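Local structure of putative dehydrogenase (Pseudomonas fluorescens, 6UUG) at residues L261-T275 against Y300-V314. The protein is a flavin-dependent methanesulfinate monooxygenase of bacterial sulfur assimilation, the oxygenase of a two-component system, with an acyl-CoA dehydrogenase-like fold. Residues are numbered along the deposited sequence; the frame is centred on the assembly and turned at random.
Sequences LGIAEGAFEEARQYT and YGEFWVALEGIRLLV
Leu261, Phe268 and Leu307 form the apolar middle of a buried, near-antiparallel helix pair, in which segments 261-275 and 300-314, from helices 247-277 and 294-327 of the C-terminal domain, run at 150° with axes 10.9 Å apart. The two methyls of Leu307 divide between neighbouring turns of the partner helix: CD1 sits over one face of the Phe268 ring, 3.9 Å from its centroid in a CH-pi contact, while CD2 reaches Ala264 CB. With CG anti to the backbone N, Phe268 drops its ring between the helices, where CE1 lies 3.7 Å from Tyr300 CD1, the two ring planes 68° apart. Tyr300 is a knob among Phe268, Ala271, Arg272 and Thr275, and its OH donates to Thr275 OG1 at 2.7 Å. Toward the other end, Leu261 CD1 packs 3.8 Å from Ile310 CG2, and its CD2 meets Val314. Beside this core, the extended Arg311 sends NE to the anti lone pair of Glu265 OE2 in a nearly straight hydrogen bond of 2.7 Å (167°) that forms part of a salt bridge, while NH1 binds Glu308 OE2 on its own helix. Arg93 of helix 85-96 also pairs with Glu265. A leucine in place of Arg311 would probably leave Glu308 OE2 without this partner and take from Glu265 OE2 one of its two arginine partners. Helix 333-360 packs against Leu307 and Ile310, as expected for the C-terminal helical bundle of the acyl-CoA dehydrogenase fold.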
loop_
_atom_site.group_PDB
_atom_site.type_symbol
_atom_site.label_atom_id
_atom_site.label_comp_id
_atom_site.label_asym_id
_atom_site.label_seq_id
_atom_site.Cartn_x
_atom_site.Cartn_y
_atom_site.Cartn_z
ATOM N N LEU A 261 15.612 12.725 2.256
ATOM C CA LEU A 261 14.762 13.377 3.244
ATOM C C LEU A 261 14.565 14.850 2.905
ATOM O O LEU A 261 13.436 15.353 2.931
ATOM C CB LEU A 261 15.354 13.215 4.648
ATOM C CG LEU A 261 14.721 14.059 5.760
ATOM C CD1 LEU A 261 13.244 13.769 5.935
ATOM C CD2 LEU A 261 15.473 13.745 7.069
ATOM N N GLY A 262 15.652 15.548 2.561
ATOM C CA GLY A 262 15.541 16.953 2.180
ATOM C C GLY A 262 14.591 17.183 1.014
ATOM O O GLY A 262 13.784 18.113 1.032
ATOM N N ILE A 263 14.664 16.332 -0.006
ATOM C CA ILE A 263 13.762 16.478 -1.154
ATOM C C ILE A 263 12.302 16.354 -0.713
ATOM O O ILE A 263 11.451 17.179 -1.073
ATOM C CB ILE A 263 14.103 15.441 -2.237
ATOM C CG1 ILE A 263 15.448 15.746 -2.902
ATOM C CG2 ILE A 263 12.992 15.396 -3.276
ATOM C CD1 ILE A 263 15.992 14.559 -3.711
ATOM N N ALA A 264 11.992 15.314 0.072
ATOM C CA ALA A 264 10.630 15.125 0.570
ATOM C C ALA A 264 10.173 16.299 1.436
ATOM O O ALA A 264 9.015 16.728 1.345
ATOM C CB ALA A 264 10.542 13.806 1.345
ATOM N N GLU A 265 11.068 16.833 2.284
ATOM C CA GLU A 265 10.702 17.970 3.129
ATOM C C GLU A 265 10.449 19.219 2.291
ATOM O O GLU A 265 9.526 19.996 2.574
ATOM C CB GLU A 265 11.811 18.235 4.162
ATOM C CG GLU A 265 11.892 17.182 5.258
ATOM C CD GLU A 265 12.957 17.483 6.299
ATOM O OE1 GLU A 265 14.093 17.836 5.924
ATOM O OE2 GLU A 265 12.642 17.340 7.503
ATOM N N GLY A 266 11.242 19.425 1.242
ATOM C CA GLY A 266 11.030 20.598 0.408
ATOM C C GLY A 266 9.758 20.482 -0.406
ATOM O O GLY A 266 8.994 21.449 -0.536
ATOM N N ALA A 267 9.491 19.285 -0.928
ATOM C CA ALA A 267 8.239 19.033 -1.637
ATOM C C ALA A 267 7.044 19.279 -0.730
ATOM O O ALA A 267 6.062 19.923 -1.125
ATOM C CB ALA A 267 8.217 17.595 -2.164
ATOM N N PHE A 268 7.110 18.757 0.500
ATOM C CA PHE A 268 6.040 18.953 1.466
ATOM C C PHE A 268 5.805 20.435 1.729
ATOM O O PHE A 268 4.662 20.901 1.723
ATOM C CB PHE A 268 6.396 18.228 2.768
ATOM C CG PHE A 268 5.509 18.568 3.931
ATOM C CD1 PHE A 268 4.338 17.859 4.159
ATOM C CD2 PHE A 268 5.884 19.554 4.842
ATOM C CE1 PHE A 268 3.512 18.158 5.258
ATOM C CE2 PHE A 268 5.077 19.852 5.946
ATOM C CZ PHE A 268 3.889 19.154 6.149
ATOM N N GLU A 269 6.879 21.188 1.978
ATOM C CA GLU A 269 6.695 22.607 2.275
ATOM C C GLU A 269 6.143 23.357 1.068
ATOM O O GLU A 269 5.304 24.252 1.218
ATOM C CB GLU A 269 8.003 23.227 2.753
ATOM C CG GLU A 269 7.854 24.695 3.181
ATOM C CD GLU A 269 6.733 24.933 4.200
ATOM O OE1 GLU A 269 6.466 24.062 5.060
ATOM O OE2 GLU A 269 6.114 26.014 4.138
ATOM N N GLU A 270 6.588 23.009 -0.138
ATOM C CA GLU A 270 6.062 23.696 -1.315
ATOM C C GLU A 270 4.582 23.386 -1.505
ATOM O O GLU A 270 3.796 24.272 -1.866
ATOM C CB GLU A 270 6.871 23.314 -2.561
ATOM C CG GLU A 270 6.499 24.126 -3.807
ATOM C CD GLU A 270 7.519 24.016 -4.941
ATOM O OE1 GLU A 270 8.315 23.064 -4.950
ATOM O OE2 GLU A 270 7.519 24.892 -5.830
ATOM N N ALA A 271 4.180 22.138 -1.247
ATOM C CA ALA A 271 2.775 21.760 -1.341
ATOM C C ALA A 271 1.937 22.513 -0.315
ATOM O O ALA A 271 0.849 23.010 -0.632
ATOM C CB ALA A 271 2.628 20.246 -1.159
ATOM N N ARG A 272 2.422 22.579 0.930
ATOM C CA ARG A 272 1.768 23.367 1.967
ATOM C C ARG A 272 1.459 24.771 1.473
ATOM O O ARG A 272 0.330 25.256 1.592
ATOM C CB ARG A 272 2.675 23.473 3.199
ATOM C CG ARG A 272 2.479 22.455 4.284
ATOM C CD ARG A 272 3.216 22.935 5.555
ATOM N NE ARG A 272 2.416 23.880 6.329
ATOM C CZ ARG A 272 2.712 25.165 6.519
ATOM N NH1 ARG A 272 3.818 25.692 6.005
ATOM N NH2 ARG A 272 1.898 25.926 7.242
ATOM N N GLN A 273 2.473 25.460 0.958
ATOM C CA GLN A 273 2.262 26.834 0.520
ATOM C C GLN A 273 1.210 26.884 -0.575
ATOM O O GLN A 273 0.339 27.760 -0.569
ATOM C CB GLN A 273 3.581 27.452 0.039
ATOM C CG GLN A 273 4.633 27.615 1.124
ATOM C CD GLN A 273 4.173 28.529 2.241
ATOM O OE1 GLN A 273 3.469 29.511 1.999
ATOM N NE2 GLN A 273 4.556 28.206 3.476
ATOM N N TYR A 274 1.241 25.917 -1.499
ATOM C CA TYR A 274 0.295 25.934 -2.608
ATOM C C TYR A 274 -1.119 25.630 -2.130
ATOM O O TYR A 274 -2.070 26.315 -2.524
ATOM C CB TYR A 274 0.743 24.946 -3.689
ATOM C CG TYR A 274 0.085 25.204 -5.020
ATOM C CD1 TYR A 274 -1.178 24.693 -5.298
ATOM C CD2 TYR A 274 0.712 25.975 -5.992
ATOM C CE1 TYR A 274 -1.800 24.934 -6.510
ATOM C CE2 TYR A 274 0.094 26.218 -7.219
ATOM C CZ TYR A 274 -1.163 25.692 -7.466
ATOM O OH TYR A 274 -1.799 25.926 -8.667
ATOM N N THR A 275 -1.274 24.618 -1.260
ATOM C CA THR A 275 -2.581 24.280 -0.710
ATOM C C THR A 275 -3.224 25.481 -0.033
ATOM O O THR A 275 -4.424 25.737 -0.210
ATOM C CB THR A 275 -2.449 23.117 0.284
ATOM O OG1 THR A 275 -1.994 21.954 -0.431
ATOM C CG2 THR A 275 -3.800 22.802 0.939
ATOM N N TYR A 300 -2.459 15.249 4.594
ATOM C CA TYR A 300 -1.371 15.915 5.308
ATOM C C TYR A 300 -0.971 15.162 6.569
ATOM O O TYR A 300 0.217 15.150 6.919
ATOM C CB TYR A 300 -1.754 17.368 5.619
ATOM C CG TYR A 300 -1.374 18.275 4.468
ATOM C CD1 TYR A 300 -0.067 18.708 4.318
ATOM C CD2 TYR A 300 -2.312 18.645 3.491
ATOM C CE1 TYR A 300 0.312 19.500 3.256
ATOM C CE2 TYR A 300 -1.940 19.464 2.420
ATOM C CZ TYR A 300 -0.634 19.881 2.311
ATOM O OH TYR A 300 -0.239 20.676 1.254
ATOM N N GLY A 301 -1.931 14.527 7.253
ATOM C CA GLY A 301 -1.586 13.698 8.400
ATOM C C GLY A 301 -0.743 12.496 8.015
ATOM O O GLY A 301 0.189 12.129 8.725
ATOM N N GLU A 302 -1.053 11.876 6.882
ATOM C CA GLU A 302 -0.200 10.793 6.389
ATOM C C GLU A 302 1.183 11.298 5.988
ATOM O O GLU A 302 2.188 10.637 6.284
ATOM C CB GLU A 302 -0.903 10.067 5.235
ATOM C CG GLU A 302 -2.126 9.296 5.741
ATOM C CD GLU A 302 -2.828 8.483 4.686
ATOM O OE1 GLU A 302 -2.856 8.903 3.517
ATOM O OE2 GLU A 302 -3.391 7.435 5.044
ATOM N N PHE A 303 1.273 12.467 5.342
ATOM C CA PHE A 303 2.594 13.028 5.059
ATOM C C PHE A 303 3.378 13.233 6.352
ATOM O O PHE A 303 4.586 12.960 6.413
ATOM C CB PHE A 303 2.477 14.362 4.331
ATOM C CG PHE A 303 1.759 14.285 3.003
ATOM C CD1 PHE A 303 1.666 13.087 2.309
ATOM C CD2 PHE A 303 1.159 15.410 2.478
ATOM C CE1 PHE A 303 0.984 13.019 1.090
ATOM C CE2 PHE A 303 0.485 15.360 1.263
ATOM C CZ PHE A 303 0.388 14.158 0.572
ATOM N N TRP A 304 2.697 13.708 7.393
ATOM C CA TRP A 304 3.359 14.011 8.662
ATOM C C TRP A 304 3.920 12.753 9.303
ATOM O O TRP A 304 5.083 12.728 9.736
ATOM C CB TRP A 304 2.382 14.697 9.623
ATOM C CG TRP A 304 3.034 15.076 10.941
ATOM C CD1 TRP A 304 2.872 14.463 12.159
ATOM C CD2 TRP A 304 3.934 16.158 11.154
ATOM N NE1 TRP A 304 3.630 15.094 13.108
ATOM C CE2 TRP A 304 4.293 16.138 12.525
ATOM C CE3 TRP A 304 4.493 17.128 10.319
ATOM C CZ2 TRP A 304 5.166 17.076 13.082
ATOM C CZ3 TRP A 304 5.369 18.067 10.883
ATOM C CH2 TRP A 304 5.701 18.018 12.239
ATOM N N VAL A 305 3.104 11.700 9.377
ATOM C CA VAL A 305 3.548 10.451 9.990
ATOM C C VAL A 305 4.741 9.892 9.228
ATOM O O VAL A 305 5.721 9.439 9.829
ATOM C CB VAL A 305 2.387 9.447 10.052
ATOM C CG1 VAL A 305 2.877 8.085 10.584
ATOM C CG2 VAL A 305 1.289 10.021 10.952
ATOM N N ALA A 306 4.685 9.930 7.895
ATOM C CA ALA A 306 5.817 9.464 7.095
ATOM C C ALA A 306 7.075 10.298 7.340
ATOM O O ALA A 306 8.162 9.755 7.595
ATOM C CB ALA A 306 5.434 9.483 5.612
ATOM N N LEU A 307 6.961 11.626 7.256
ATOM C CA LEU A 307 8.137 12.469 7.447
ATOM C C LEU A 307 8.726 12.300 8.841
ATOM O O LEU A 307 9.946 12.262 8.994
ATOM C CB LEU A 307 7.794 13.943 7.220
ATOM C CG LEU A 307 7.622 14.392 5.769
ATOM C CD1 LEU A 307 7.131 15.855 5.792
ATOM C CD2 LEU A 307 8.950 14.282 5.033
ATOM N N GLU A 308 7.881 12.234 9.870
ATOM C CA GLU A 308 8.405 12.119 11.230
ATOM C C GLU A 308 9.205 10.831 11.405
ATOM O O GLU A 308 10.299 10.843 11.982
ATOM C CB GLU A 308 7.263 12.200 12.241
ATOM C CG GLU A 308 6.730 13.621 12.407
ATOM C CD GLU A 308 7.716 14.536 13.127
ATOM O OE1 GLU A 308 7.628 14.636 14.375
ATOM O OE2 GLU A 308 8.568 15.157 12.456
ATOM N N GLY A 309 8.686 9.717 10.894
ATOM C CA GLY A 309 9.427 8.465 10.962
ATOM C C GLY A 309 10.758 8.522 10.232
ATOM O O GLY A 309 11.777 8.052 10.752
ATOM N N ILE A 310 10.766 9.087 9.008
ATOM C CA ILE A 310 12.022 9.217 8.257
ATOM C C ILE A 310 13.009 10.078 9.036
ATOM O O ILE A 310 14.189 9.736 9.169
ATOM C CB ILE A 310 11.783 9.824 6.863
ATOM C CG1 ILE A 310 10.843 8.970 6.031
ATOM C CG2 ILE A 310 13.109 9.926 6.113
ATOM C CD1 ILE A 310 10.324 9.739 4.853
ATOM N N ARG A 311 12.536 11.223 9.536
ATOM C CA ARG A 311 13.423 12.144 10.248
ATOM C C ARG A 311 14.154 11.444 11.388
ATOM O O ARG A 311 15.374 11.562 11.519
ATOM C CB ARG A 311 12.618 13.331 10.784
ATOM C CG ARG A 311 12.231 14.356 9.704
ATOM C CD ARG A 311 11.123 15.290 10.207
ATOM N NE ARG A 311 10.794 16.322 9.214
ATOM C CZ ARG A 311 9.627 16.959 9.146
ATOM N NH1 ARG A 311 8.662 16.686 10.015
ATOM N NH2 ARG A 311 9.428 17.887 8.217
ATOM N N LEU A 312 13.419 10.712 12.235
ATOM C CA LEU A 312 14.087 10.068 13.368
ATOM C C LEU A 312 15.076 8.994 12.911
ATOM O O LEU A 312 16.161 8.847 13.503
ATOM C CB LEU A 312 13.055 9.481 14.324
ATOM C CG LEU A 312 12.128 10.490 15.013
ATOM C CD1 LEU A 312 11.290 9.761 16.077
ATOM C CD2 LEU A 312 12.919 11.654 15.628
ATOM N N LEU A 313 14.717 8.208 11.892
ATOM C CA LEU A 313 15.641 7.178 11.414
ATOM C C LEU A 313 16.905 7.795 10.831
ATOM O O LEU A 313 18.016 7.293 11.061
ATOM C CB LEU A 313 14.956 6.293 10.370
ATOM C CG LEU A 313 13.907 5.302 10.869
ATOM C CD1 LEU A 313 13.161 4.771 9.603
ATOM C CD2 LEU A 313 14.598 4.169 11.643
ATOM N N VAL A 314 16.754 8.870 10.049
ATOM C CA VAL A 314 17.916 9.521 9.450
ATOM C C VAL A 314 18.796 10.142 10.534
ATOM O O VAL A 314 20.029 10.010 10.518
ATOM C CB VAL A 314 17.458 10.561 8.409
ATOM C CG1 VAL A 314 18.640 11.378 7.912
ATOM C CG2 VAL A 314 16.803 9.846 7.231
#